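Local coordinates for capsid protein (Pseudomonas phage PP7, PDB 2QUD) that self-assembles as dimers into a T=3 icosahedral capsid, binds packaging signals in the RNA genome and represses translation of the viral replicase, at residues D102-K105 / S106-T110. Residues are numbered along the deposited sequence; the frame is centred on the assembly and turned at random. Where two conformers were deposited one is given.
Sequences DLTK and SLVAT
Val-108 and Thr-104 meet on successive turns of one alpha-helix. Val-108 N donates to Thr-104 O at 3.0 Å, and the N-H points almost straight at the oxygen (177°). Val-108 CG2 also lies 3.4 Å from Thr-104 O. With CG1 anti to the backbone N (chi1 174°), CG2 is turned back beside that N and toward the carbonyl of the preceding turn. The two CG2 methyls of Thr-104 and Val-108 approach to 4.2 Å. Ser-106 N to Asp-102 O, Leu-107 N to Leu-103 O and Ala-109 N to Lys-105 O complete the i to i+4 ladder. The last of these is the most bent.

Thr-110 OG1 reaches back to Leu-107 O at 2.7 Å, in the carbonyl plane, and Thr-110 N bonds to the same oxygen. OG1 also caps Val-113 N, so Thr-110 is the N-cap of helix 111-119.

The second subunit packs along this end of the helix, which forms part of the coat-protein dimer interface. Tyr-101 OH of the second subunit bonds Val-108 O, and Trp-82 of that subunit packs on Thr-104. Helix 94-109 follows strand 76-89, an outermost strand of the antiparallel sheet within the chain, and leads into helix 111-119.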
# COMPACT_ATOMS: atom_id res chain seq x y z
N ASP A 102 9.10 -6.89 2.35
CA ASP A 102 10.31 -6.23 1.92
C ASP A 102 10.21 -5.76 0.47
O ASP A 102 10.62 -4.65 0.10
CB ASP A 102 11.49 -7.19 2.06
CG ASP A 102 11.99 -7.34 3.51
OD1 ASP A 102 11.65 -6.52 4.40
OD2 ASP A 102 12.78 -8.30 3.76
N LEU A 103 9.69 -6.64 -0.38
CA LEU A 103 9.50 -6.26 -1.79
C LEU A 103 8.48 -5.13 -1.96
O LEU A 103 8.65 -4.26 -2.81
CB LEU A 103 9.09 -7.47 -2.62
CG LEU A 103 10.21 -8.51 -2.77
CD1 LEU A 103 9.60 -9.85 -3.24
CD2 LEU A 103 11.29 -8.07 -3.78
N THR A 104 7.42 -5.14 -1.18
CA THR A 104 6.43 -4.10 -1.28
C THR A 104 6.98 -2.76 -0.77
O THR A 104 6.76 -1.79 -1.32
CB THR A 104 5.16 -4.44 -0.53
OG1 THR A 104 4.58 -5.59 -1.11
CG2 THR A 104 4.20 -3.31 -0.59
N LYS A 105 7.69 -2.79 0.34
CA LYS A 105 8.38 -1.62 0.85
C LYS A 105 9.27 -1.03 -0.23
O LYS A 105 9.19 0.18 -0.46
CB LYS A 105 9.15 -1.94 2.14
CG LYS A 105 9.96 -0.80 2.72
CD LYS A 105 10.77 -1.30 3.90
CE LYS A 105 11.62 -0.18 4.54
NZ LYS A 105 12.52 0.58 3.60
N SER A 106 10.05 -1.88 -0.90
CA SER A 106 10.90 -1.44 -2.01
C SER A 106 10.11 -0.88 -3.18
O SER A 106 10.42 0.21 -3.68
CB SER A 106 11.79 -2.58 -2.50
OG SER A 106 12.71 -2.10 -3.45
N LEU A 107 9.07 -1.60 -3.61
CA LEU A 107 8.22 -1.12 -4.70
C LEU A 107 7.66 0.27 -4.46
O LEU A 107 7.78 1.14 -5.32
CB LEU A 107 7.09 -2.11 -4.90
CG LEU A 107 5.99 -1.84 -5.96
CD1 LEU A 107 6.61 -1.71 -7.38
CD2 LEU A 107 4.91 -2.92 -5.87
N VAL A 108 7.03 0.47 -3.31
CA VAL A 108 6.42 1.74 -2.96
C VAL A 108 7.47 2.84 -2.95
O VAL A 108 7.21 3.92 -3.43
CB VAL A 108 5.67 1.67 -1.62
CG1 VAL A 108 5.18 3.07 -1.22
CG2 VAL A 108 4.52 0.72 -1.73
N ALA A 109 8.66 2.51 -2.45
CA ALA A 109 9.77 3.48 -2.36
C ALA A 109 10.36 3.89 -3.71
O ALA A 109 11.09 4.90 -3.76
CB ALA A 109 10.86 2.96 -1.45
N THR A 110 10.09 3.15 -4.79
CA THR A 110 10.64 3.50 -6.11
C THR A 110 10.19 4.87 -6.65
O THR A 110 9.04 5.30 -6.46
CB THR A 110 10.33 2.42 -7.20
OG1 THR A 110 8.93 2.32 -7.46
CG2 THR A 110 10.93 1.07 -6.80